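Local structure of alkaline serine protease (Thermobifida fusca, 2PFE) at residues A[53-56]-A[57-61]; A[9-13]-A[14-18]; A[118-122]-A[123-127]; A[171-174]-A[175-178]. The protein probably cleaves peptide bonds inside protein chains as the mature, secreted domain of a thermophile's chymotrypsin-like serine protease of the alpha-lytic protease type. One frame throughout, in Å; residues are numbered along the deposited sequence. Where two conformers were deposited one is given.

Contact 1. Residues A[53-56]-A[57-61]; sequences SYFP and GRDMG
Over one face of the Y54 ring lies the aliphatic CG of R58, whose guanidinium runs on past the ring, turned 52° from it; at the ring's edge, in its plane, sits the carbonyl oxygen of P56. The guanidinium in turn carries the methyl CE of M60 over one of its faces, 3.4 Å above the plane. The F55 ring has CB of P56 over the centre of one face and the D59 carboxylate alongside; F55 CD1 comes to 3.6 Å from D59 OD1, and both side chains point the same way. In each, CG stands anti to the backbone N (chi1 174° and -167°), which lets ring and carboxylate run abreast.

The turn thus shows how a hairpin end can present a group predicted to be catalytic. Its strands are joined by a straight pair of bonds, Y54 N to M60 O at 2.7 Å and M60 N to Y54 O at 3.1 Å, before a cis peptide bond leads into P56. D59, the predicted charge-relay aspartate, emerges just before the second strand; H35 ND1 and S155 OG both grip its OD2, and OD1 is bonded as well, which together probably restrain the carboxylate's rotation. The hairpin 48-54/60-65 belongs to the N-terminal barrel, where M60 packs on helix 172-179, Y54 meets Y178 edge-to-face, and F55 and D59 rest on V125 of strand 123-126.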
loop_
_atom_site.group_PDB
_atom_site.type_symbol
_atom_site.label_atom_id
_atom_site.label_comp_id
_atom_site.label_asym_id
_atom_site.label_seq_id
_atom_site.Cartn_x
_atom_site.Cartn_y
_atom_site.Cartn_z
ATOM N N SER A 53 11.876 5.424 2.082
ATOM C CA SER A 53 10.768 6.237 1.602
ATOM C C SER A 53 11.251 7.175 0.496
ATOM O O SER A 53 12.197 7.946 0.682
ATOM C CB SER A 53 10.127 7.037 2.739
ATOM O OG SER A 53 9.241 8.017 2.234
ATOM N N TYR A 54 10.613 7.055 -0.660
ATOM C CA TYR A 54 10.799 7.946 -1.785
ATOM C C TYR A 54 9.473 8.640 -2.060
ATOM O O TYR A 54 8.524 8.019 -2.584
ATOM C CB TYR A 54 11.235 7.141 -3.013
ATOM C CG TYR A 54 11.939 7.968 -4.065
ATOM C CD1 TYR A 54 11.415 9.179 -4.490
ATOM C CD2 TYR A 54 13.115 7.515 -4.658
ATOM C CE1 TYR A 54 12.070 9.953 -5.467
ATOM C CE2 TYR A 54 13.767 8.267 -5.639
ATOM C CZ TYR A 54 13.230 9.476 -6.040
ATOM O OH TYR A 54 13.892 10.223 -6.998
ATOM N N PHE A 55 9.411 9.919 -1.674
ATOM C CA PHE A 55 8.235 10.768 -1.853
ATOM C C PHE A 55 8.670 12.193 -1.612
ATOM O O PHE A 55 9.308 12.467 -0.612
ATOM C CB PHE A 55 7.087 10.448 -0.865
ATOM C CG PHE A 55 5.935 11.422 -0.975
ATOM C CD1 PHE A 55 5.013 11.290 -2.010
ATOM C CD2 PHE A 55 5.810 12.502 -0.096
ATOM C CE1 PHE A 55 3.948 12.203 -2.158
ATOM C CE2 PHE A 55 4.758 13.411 -0.232
ATOM C CZ PHE A 55 3.817 13.257 -1.254
ATOM N N PRO A 56 8.302 13.105 -2.509
ATOM C CA PRO A 56 7.577 12.951 -3.797
ATOM C C PRO A 56 8.440 12.366 -4.930
ATOM O O PRO A 56 9.453 11.699 -4.667
ATOM C CB PRO A 56 7.149 14.383 -4.117
ATOM C CG PRO A 56 8.255 15.250 -3.493
ATOM C CD PRO A 56 8.618 14.519 -2.214
ATOM N N GLY A 57 8.055 12.619 -6.176
ATOM C CA GLY A 57 8.704 11.980 -7.316
ATOM C C GLY A 57 8.118 10.602 -7.546
ATOM O O GLY A 57 7.511 10.330 -8.597
ATOM N N ARG A 58 8.329 9.718 -6.572
ATOM C CA ARG A 58 7.576 8.463 -6.473
ATOM C C ARG A 58 6.724 8.534 -5.206
ATOM O O ARG A 58 6.663 9.581 -4.565
ATOM C CB ARG A 58 8.510 7.246 -6.482
ATOM C CG ARG A 58 9.393 7.066 -7.743
ATOM C CD ARG A 58 8.563 6.666 -8.996
ATOM N NE ARG A 58 9.167 5.561 -9.753
ATOM C CZ ARG A 58 8.579 4.385 -10.023
ATOM N NH1 ARG A 58 7.317 4.114 -9.652
ATOM N NH2 ARG A 58 9.255 3.472 -10.703
ATOM N N ASP A 59 6.049 7.440 -4.859
ATOM C CA ASP A 59 5.319 7.392 -3.590
ATOM C C ASP A 59 5.387 5.994 -2.986
ATOM O O ASP A 59 4.377 5.256 -2.898
ATOM C CB ASP A 59 3.876 7.906 -3.717
ATOM C CG ASP A 59 3.231 8.147 -2.356
ATOM O OD1 ASP A 59 3.926 7.979 -1.324
ATOM O OD2 ASP A 59 2.040 8.518 -2.295
ATOM N N MET A 60 6.607 5.636 -2.594
ATOM C CA MET A 60 6.937 4.283 -2.206
ATOM C C MET A 60 7.791 4.269 -0.936
ATOM O O MET A 60 8.678 5.118 -0.758
ATOM C CB MET A 60 7.673 3.581 -3.348
ATOM C CG MET A 60 8.945 4.268 -3.804
ATOM S SD MET A 60 9.679 3.390 -5.173
ATOM C CE MET A 60 8.532 3.509 -6.496
ATOM N N GLY A 61 7.556 3.272 -0.093
ATOM C CA GLY A 61 8.253 3.170 1.177
ATOM C C GLY A 61 8.118 1.786 1.748
ATOM O O GLY A 61 7.319 0.964 1.250
#

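Contact 2. Residues A[9-13]-A[14-18]; sequences YYFGN and YRCSI
CB of Y14 is the bump pressed into the face of the F11 ring, 3.4 Å from F11 CE1, and it sits 30° off the ring normal in a CH-pi contact. The two rings themselves meet obliquely, their planes 40° apart. The first torsion of F11 (chi1 49°) sets CG between the backbone N and the carbonyl carbon, swinging the ring across toward the partner strand, where its edge meets C16: SG lies in the ring plane, 3.8 Å from F11 CZ. Y9 packs on the same cysteine lower down, its CE2 within 3.5 Å of C16 CB. Further along, the edge of the Y9 ring slots against the S17-I18 peptide, and I18 CG1 packs on its CD2. At the turn, N13 CB stands over the centre of the Y14 ring.

This tight beta hairpin, 8-11 with 14-17, reverses through a type II' turn from F11 to Y14, with G12 at its positive-phi position. Y10 and R15 form the opposite face; their side chains run side by side, R15 CD reaching 3.7 Å from Y10 CE2.

The chemistry divides accordingly. On the Y10-R15 face R15 NH1 donates to a water over 2.8 Å; the approach of that water to the Y10 hydroxyl is too short to be trusted. On the F11-C16 face the sulfur lies at the edge of the F11 ring and oblique to that of Y9, and is tied to C36, the neighbour of H35 in sequence, so the disulfide couples this hairpin to the segment bearing the predicted catalytic histidine.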
loop_
_atom_site.group_PDB
_atom_site.type_symbol
_atom_site.label_atom_id
_atom_site.label_comp_id
_atom_site.label_asym_id
_atom_site.label_seq_id
_atom_site.Cartn_x
_atom_site.Cartn_y
_atom_site.Cartn_z
ATOM N N TYR A 9 -1.645 1.256 10.787
ATOM C CA TYR A 9 -0.471 1.519 11.619
ATOM C C TYR A 9 -0.371 3.021 11.929
ATOM O O TYR A 9 -0.925 3.851 11.201
ATOM C CB TYR A 9 0.812 0.940 10.994
ATOM C CG TYR A 9 1.338 1.659 9.766
ATOM C CD1 TYR A 9 2.398 2.564 9.862
ATOM C CD2 TYR A 9 0.807 1.402 8.499
ATOM C CE1 TYR A 9 2.907 3.212 8.727
ATOM C CE2 TYR A 9 1.309 2.033 7.366
ATOM C CZ TYR A 9 2.349 2.945 7.474
ATOM O OH TYR A 9 2.859 3.599 6.368
ATOM N N TYR A 10 0.323 3.365 13.015
ATOM C CA TYR A 10 0.273 4.730 13.543
ATOM C C TYR A 10 1.622 5.399 13.724
ATOM O O TYR A 10 2.642 4.739 13.959
ATOM C CB TYR A 10 -0.485 4.758 14.874
ATOM C CG TYR A 10 -1.745 3.940 14.830
ATOM C CD1 TYR A 10 -1.779 2.659 15.364
ATOM C CD2 TYR A 10 -2.896 4.431 14.213
ATOM C CE1 TYR A 10 -2.930 1.885 15.315
ATOM C CE2 TYR A 10 -4.061 3.652 14.149
ATOM C CZ TYR A 10 -4.060 2.384 14.703
ATOM O OH TYR A 10 -5.199 1.611 14.659
ATOM N N PHE A 11 1.618 6.721 13.616
ATOM C CA PHE A 11 2.824 7.520 13.828
ATOM C C PHE A 11 2.397 8.944 14.115
ATOM O O PHE A 11 1.705 9.582 13.323
ATOM C CB PHE A 11 3.792 7.435 12.628
ATOM C CG PHE A 11 3.131 7.657 11.308
ATOM C CD1 PHE A 11 3.155 8.910 10.704
ATOM C CD2 PHE A 11 2.466 6.619 10.671
ATOM C CE1 PHE A 11 2.513 9.122 9.486
ATOM C CE2 PHE A 11 1.823 6.826 9.454
ATOM C CZ PHE A 11 1.841 8.079 8.862
ATOM N N GLY A 12 2.786 9.429 15.287
ATOM C CA GLY A 12 2.387 10.755 15.691
ATOM C C GLY A 12 0.887 10.914 15.593
ATOM O O GLY A 12 0.119 10.160 16.195
ATOM N N ASN A 13 0.489 11.914 14.827
ATOM C CA ASN A 13 -0.890 12.327 14.703
ATOM C C ASN A 13 -1.644 11.499 13.645
ATOM O O ASN A 13 -2.825 11.719 13.408
ATOM C CB ASN A 13 -0.901 13.829 14.359
ATOM C CG ASN A 13 -2.287 14.411 14.301
ATOM O OD1 ASN A 13 -2.650 15.057 13.316
ATOM N ND2 ASN A 13 -3.080 14.183 15.343
ATOM N N TYR A 14 -0.963 10.529 13.040
ATOM C CA TYR A 14 -1.466 9.922 11.804
ATOM C C TYR A 14 -1.682 8.423 11.823
ATOM O O TYR A 14 -1.140 7.690 12.658
ATOM C CB TYR A 14 -0.540 10.258 10.621
ATOM C CG TYR A 14 -0.318 11.736 10.402
ATOM C CD1 TYR A 14 0.905 12.324 10.715
ATOM C CD2 TYR A 14 -1.333 12.547 9.889
ATOM C CE1 TYR A 14 1.120 13.686 10.523
ATOM C CE2 TYR A 14 -1.134 13.915 9.687
ATOM C CZ TYR A 14 0.094 14.477 10.012
ATOM O OH TYR A 14 0.304 15.826 9.816
ATOM N N ARG A 15 -2.478 8.005 10.841
ATOM C CA ARG A 15 -2.795 6.621 10.548
ATOM C C ARG A 15 -2.565 6.385 9.046
ATOM O O ARG A 15 -2.976 7.199 8.214
ATOM C CB ARG A 15 -4.276 6.408 10.892
ATOM C CG ARG A 15 -4.844 5.055 10.581
ATOM C CD ARG A 15 -6.105 4.832 11.361
ATOM N NE ARG A 15 -7.296 5.234 10.626
ATOM C CZ ARG A 15 -8.475 4.640 10.766
ATOM N NH1 ARG A 15 -8.604 3.620 11.605
ATOM N NH2 ARG A 15 -9.517 5.060 10.071
ATOM N N CYS A 16 -1.860 5.310 8.699
ATOM C CA CYS A 16 -1.865 4.777 7.322
ATOM C C CYS A 16 -2.222 3.300 7.362
ATOM O O CYS A 16 -2.448 2.763 8.437
ATOM C CB CYS A 16 -0.518 4.974 6.625
ATOM S SG CYS A 16 -0.260 6.647 5.989
ATOM N N SER A 17 -2.302 2.666 6.195
ATOM C CA SER A 17 -2.632 1.237 6.120
ATOM C C SER A 17 -1.425 0.452 5.640
ATOM O O SER A 17 -0.721 0.869 4.728
ATOM C CB SER A 17 -3.801 1.022 5.167
ATOM O OG SER A 17 -4.956 1.636 5.688
ATOM N N ILE A 18 -1.163 -0.672 6.305
ATOM C CA ILE A 18 -0.142 -1.607 5.871
ATOM C C ILE A 18 -0.424 -2.027 4.427
ATOM O O ILE A 18 -1.542 -2.385 4.082
ATOM C CB ILE A 18 -0.151 -2.857 6.791
ATOM C CG1 ILE A 18 0.259 -2.475 8.218
ATOM C CG2 ILE A 18 0.679 -4.019 6.191
ATOM C CD1 ILE A 18 -0.073 -3.556 9.282
HETATM O O HOH W 1 -7.267 2.431 13.705
HETATM O O HOH W 2 -1.538 17.218 11.074
#

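Contact 3. Residues A[118-122]-A[123-127]; sequences VRYAE and GTVTG
V118 and V125 pair their backbones in both directions, V118 N to V125 O at 2.8 Å and V125 N to V118 O at 2.9 Å, and beyond them the chain reverses through a type I beta turn from Y120 to G123, closed by G123 N on Y120 O over 2.9 Å with the donor well above the carbonyl plane.

Side chains on the Y120-V125 face carry the apolar part of the contact. With CG anti to the carbonyl carbon (chi1 -62°), the Y120 ring crosses V125 obliquely and turns its edge to it, CD1 lying 3.5 Å from V125 CG2. V118 CG1 lies over one face of the same ring, 3.5 Å above its plane and displaced toward the rim. The backbone turn itself brings Y120 CB to 3.3 Å from G123 O.

The two strands, 116-120 and 123-126, make a short beta hairpin lying beside the C-terminal barrel of the chymotrypsin-like fold and bonded through T124 and T126 to G57, just before the chain turns a corner at G127 into strand 128-131. Y120 also touches F168 and L128.

On the other face R119 and T124 lie side by side, R119 CB 3.9 Å from T124 OG1; the touching is confined to the base of the arginine, whose end leads away. A water donates to Y120 O and also bonds T124 OG1, joining the turn to the second strand. The Y120 hydroxyl is bonded to S155 OG, which also bonds the carboxylate of D59, so the ring carries a second-shell link from this hairpin to the predicted charge relay.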
loop_
_atom_site.group_PDB
_atom_site.type_symbol
_atom_site.label_atom_id
_atom_site.label_comp_id
_atom_site.label_asym_id
_atom_site.label_seq_id
_atom_site.Cartn_x
_atom_site.Cartn_y
_atom_site.Cartn_z
ATOM N N VAL A 118 0.698 13.119 -10.872
ATOM C CA VAL A 118 -0.219 13.905 -10.043
ATOM C C VAL A 118 0.575 14.971 -9.284
ATOM O O VAL A 118 1.603 14.658 -8.673
ATOM C CB VAL A 118 -0.966 12.984 -9.046
ATOM C CG1 VAL A 118 -1.913 13.766 -8.135
ATOM C CG2 VAL A 118 -1.730 11.894 -9.811
ATOM N N ARG A 119 0.117 16.223 -9.362
ATOM C CA ARG A 119 0.781 17.349 -8.696
ATOM C C ARG A 119 0.212 17.510 -7.275
ATOM O O ARG A 119 -0.577 18.423 -7.035
ATOM C CB ARG A 119 0.675 18.684 -9.511
ATOM C CG ARG A 119 0.879 18.563 -11.062
ATOM C CD ARG A 119 1.546 19.779 -11.734
ATOM N NE ARG A 119 1.068 20.153 -13.085
ATOM C CZ ARG A 119 0.621 19.338 -14.052
ATOM N NH1 ARG A 119 0.572 18.018 -13.901
ATOM N NH2 ARG A 119 0.239 19.859 -15.218
ATOM N N TYR A 120 0.606 16.617 -6.351
ATOM C CA TYR A 120 0.246 16.741 -4.936
ATOM C C TYR A 120 0.836 18.023 -4.305
ATOM O O TYR A 120 1.859 18.554 -4.757
ATOM C CB TYR A 120 0.731 15.538 -4.117
ATOM C CG TYR A 120 0.177 14.161 -4.461
ATOM C CD1 TYR A 120 1.055 13.085 -4.662
ATOM C CD2 TYR A 120 -1.197 13.904 -4.523
ATOM C CE1 TYR A 120 0.582 11.793 -4.944
ATOM C CE2 TYR A 120 -1.682 12.613 -4.798
ATOM C CZ TYR A 120 -0.780 11.564 -5.014
ATOM O OH TYR A 120 -1.228 10.288 -5.272
ATOM N N ALA A 121 0.206 18.496 -3.230
ATOM C CA ALA A 121 0.687 19.674 -2.499
ATOM C C ALA A 121 2.142 19.562 -2.006
ATOM O O ALA A 121 2.834 20.564 -1.934
ATOM C CB ALA A 121 -0.251 20.008 -1.326
ATOM N N GLU A 122 2.597 18.345 -1.688
ATOM C CA GLU A 122 3.981 18.109 -1.217
ATOM C C GLU A 122 4.985 18.003 -2.363
ATOM O O GLU A 122 6.204 18.037 -2.155
ATOM C CB GLU A 122 4.060 16.830 -0.378
ATOM C CG GLU A 122 3.362 16.909 0.956
ATOM C CD GLU A 122 1.876 16.658 0.845
ATOM O OE1 GLU A 122 1.416 16.168 -0.216
ATOM O OE2 GLU A 122 1.162 16.944 1.828
ATOM N N GLY A 123 4.459 17.874 -3.572
ATOM C CA GLY A 123 5.278 17.771 -4.751
ATOM C C GLY A 123 4.682 16.763 -5.706
ATOM O O GLY A 123 3.784 15.995 -5.358
ATOM N N THR A 124 5.223 16.774 -6.907
ATOM C CA THR A 124 4.712 16.003 -8.019
ATOM C C THR A 124 5.175 14.547 -7.897
ATOM O O THR A 124 6.338 14.259 -7.550
ATOM C CB THR A 124 5.136 16.669 -9.328
ATOM O OG1 THR A 124 4.526 17.969 -9.383
ATOM C CG2 THR A 124 4.696 15.848 -10.525
ATOM N N VAL A 125 4.248 13.646 -8.166
ATOM C CA VAL A 125 4.548 12.216 -8.171
ATOM C C VAL A 125 4.211 11.649 -9.547
ATOM O O VAL A 125 3.145 11.940 -10.107
ATOM C CB VAL A 125 3.763 11.449 -7.081
ATOM C CG1 VAL A 125 3.992 9.951 -7.216
ATOM C CG2 VAL A 125 4.218 11.898 -5.709
ATOM N N THR A 126 5.127 10.845 -10.088
ATOM C CA THR A 126 4.965 10.250 -11.426
ATOM C C THR A 126 4.786 8.729 -11.315
ATOM O O THR A 126 4.963 8.155 -10.234
ATOM C CB THR A 126 6.192 10.558 -12.341
ATOM O OG1 THR A 126 7.339 9.857 -11.857
ATOM C CG2 THR A 126 6.495 12.055 -12.396
ATOM N N GLY A 127 4.454 8.082 -12.438
ATOM C CA GLY A 127 4.415 6.615 -12.477
ATOM C C GLY A 127 3.215 5.953 -11.808
ATOM O O GLY A 127 3.230 4.754 -11.573
HETATM O O HOH W 3 3.086 19.329 -7.069
#

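Contact 4. Residues A[171-174]-A[175-178]; sequences PINP and LLSY
I172 holds CG1 anti to its backbone N (chi1 -171°), and L176 turns CG beside its own N (chi1 -58°); together these torsions bring I172 CG1 to 3.9 Å from L176 CG, one helical turn ahead. The two side chains cross at a slant, and L176 CG also rests against the backbone oxygen of I172, at 3.4 Å. I172 CD1 reaches toward L175 as well, a looser approach of 4.3 Å to L175 CD2. L176 CD1 also comes to 3.8 Å from N173 OD1, so this leucine bridges an apolar neighbour and a polar one.

The backbone beneath forms the opening turns of an alpha helix, with i-to-i+4 bonds in succession: L176 N to I172 O, S177 N to N173 O at 3.0 Å, and Y178 N to P174 O at 2.9 Å. The first is nearly in line with its carbonyl. P174 occupies an early helix position, where the lack of an amide hydrogen costs no bond within the turn.

Helix 172-179 follows directly on strand 164-171 of the second barrel and lies against the first: I172 and L175 meet A31, L176 meets V22, and P174 meets R58. This is the C-terminal helix that chymotrypsin-like proteases characteristically fold back on the N-terminal barrel.

Chemically these turns are two-sided. I172 and L175 are buried and purely apolar, whereas N173 is held by S88 OG through its OD1, and S177 lies exposed. One buried polar atom, the carbonyl oxygen of P171 at the strand-to-helix junction, has no partner in the model.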
loop_
_atom_site.group_PDB
_atom_site.type_symbol
_atom_site.label_atom_id
_atom_site.label_comp_id
_atom_site.label_asym_id
_atom_site.label_seq_id
_atom_site.Cartn_x
_atom_site.Cartn_y
_atom_site.Cartn_z
ATOM N N PRO A 171 2.601 1.442 -8.156
ATOM C CA PRO A 171 2.809 0.034 -8.503
ATOM C C PRO A 171 3.830 -0.654 -7.581
ATOM O O PRO A 171 4.813 -0.031 -7.128
ATOM C CB PRO A 171 3.276 0.085 -9.971
ATOM C CG PRO A 171 2.626 1.349 -10.478
ATOM C CD PRO A 171 2.766 2.320 -9.327
ATOM N N ILE A 172 3.551 -1.913 -7.265
ATOM C CA ILE A 172 4.333 -2.619 -6.252
ATOM C C ILE A 172 5.701 -3.066 -6.729
ATOM O O ILE A 172 6.673 -2.993 -5.976
ATOM C CB ILE A 172 3.555 -3.804 -5.629
ATOM C CG1 ILE A 172 4.298 -4.403 -4.422
ATOM C CG2 ILE A 172 3.249 -4.902 -6.656
ATOM C CD1 ILE A 172 4.510 -3.434 -3.264
ATOM N N ASN A 173 5.800 -3.495 -7.980
ATOM C CA ASN A 173 7.065 -4.015 -8.449
ATOM C C ASN A 173 8.225 -3.004 -8.440
ATOM O O ASN A 173 9.333 -3.376 -8.042
ATOM C CB ASN A 173 6.897 -4.746 -9.780
ATOM C CG ASN A 173 6.196 -6.083 -9.619
ATOM O OD1 ASN A 173 6.228 -6.705 -8.549
ATOM N ND2 ASN A 173 5.535 -6.524 -10.677
ATOM N N PRO A 174 7.990 -1.745 -8.881
ATOM C CA PRO A 174 9.037 -0.736 -8.719
ATOM C C PRO A 174 9.458 -0.511 -7.264
ATOM O O PRO A 174 10.618 -0.214 -7.010
ATOM C CB PRO A 174 8.398 0.533 -9.295
ATOM C CG PRO A 174 7.416 0.032 -10.280
ATOM C CD PRO A 174 6.841 -1.195 -9.629
ATOM N N LEU A 175 8.516 -0.637 -6.331
ATOM C CA LEU A 175 8.787 -0.439 -4.913
ATOM C C LEU A 175 9.701 -1.576 -4.412
ATOM O O LEU A 175 10.724 -1.336 -3.764
ATOM C CB LEU A 175 7.458 -0.379 -4.131
ATOM C CG LEU A 175 7.531 -0.107 -2.623
ATOM C CD1 LEU A 175 6.180 0.419 -2.133
ATOM C CD2 LEU A 175 7.928 -1.339 -1.842
ATOM N N LEU A 176 9.361 -2.810 -4.763
ATOM C CA LEU A 176 10.147 -3.956 -4.305
ATOM C C LEU A 176 11.555 -3.863 -4.889
ATOM O O LEU A 176 12.553 -4.123 -4.209
ATOM C CB LEU A 176 9.505 -5.276 -4.724
ATOM C CG LEU A 176 8.077 -5.501 -4.233
ATOM C CD1 LEU A 176 7.506 -6.726 -4.953
ATOM C CD2 LEU A 176 8.090 -5.682 -2.714
ATOM N N SER A 177 11.630 -3.466 -6.155
ATOM C CA SER A 177 12.927 -3.331 -6.829
ATOM C C SER A 177 13.797 -2.229 -6.206
ATOM O O SER A 177 14.975 -2.451 -5.921
ATOM C CB SER A 177 12.741 -3.108 -8.330
ATOM O OG SER A 177 13.982 -2.909 -8.985
ATOM N N TYR A 178 13.217 -1.046 -6.000
ATOM C CA TYR A 178 14.004 0.093 -5.514
ATOM C C TYR A 178 14.638 -0.203 -4.166
ATOM O O TYR A 178 15.786 0.141 -3.919
ATOM C CB TYR A 178 13.137 1.336 -5.374
ATOM C CG TYR A 178 13.958 2.606 -5.193
ATOM C CD1 TYR A 178 14.494 3.266 -6.299
ATOM C CD2 TYR A 178 14.214 3.134 -3.921
ATOM C CE1 TYR A 178 15.257 4.434 -6.152
ATOM C CE2 TYR A 178 14.985 4.294 -3.761
ATOM C CZ TYR A 178 15.506 4.935 -4.875
ATOM O OH TYR A 178 16.262 6.071 -4.734
#

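From the N terminus, contact 2 comes first, closing the hairpin of strands 8-11 and 14-17. Contact 1 then closes the turn between strands 48-54 and 60-65 of the first barrel, and contact 3 a hairpin beside the second barrel; contact 4 closes no loop but spans the opening turns of helix 172-179. All four follow in series; none nests in or crosses another. Contacts 1, 3 and 4 touch one another, most closely through contact 1: G57 probably exchanges backbone hydrogen bonds with T124 and T126 of contact 3, and M60 packs on L175 of contact 4. Contacts 3 and 4 meet slightly, G127 against P171. Contact 2 stands apart, its nearest atoms about 7 Å from those of contact 1.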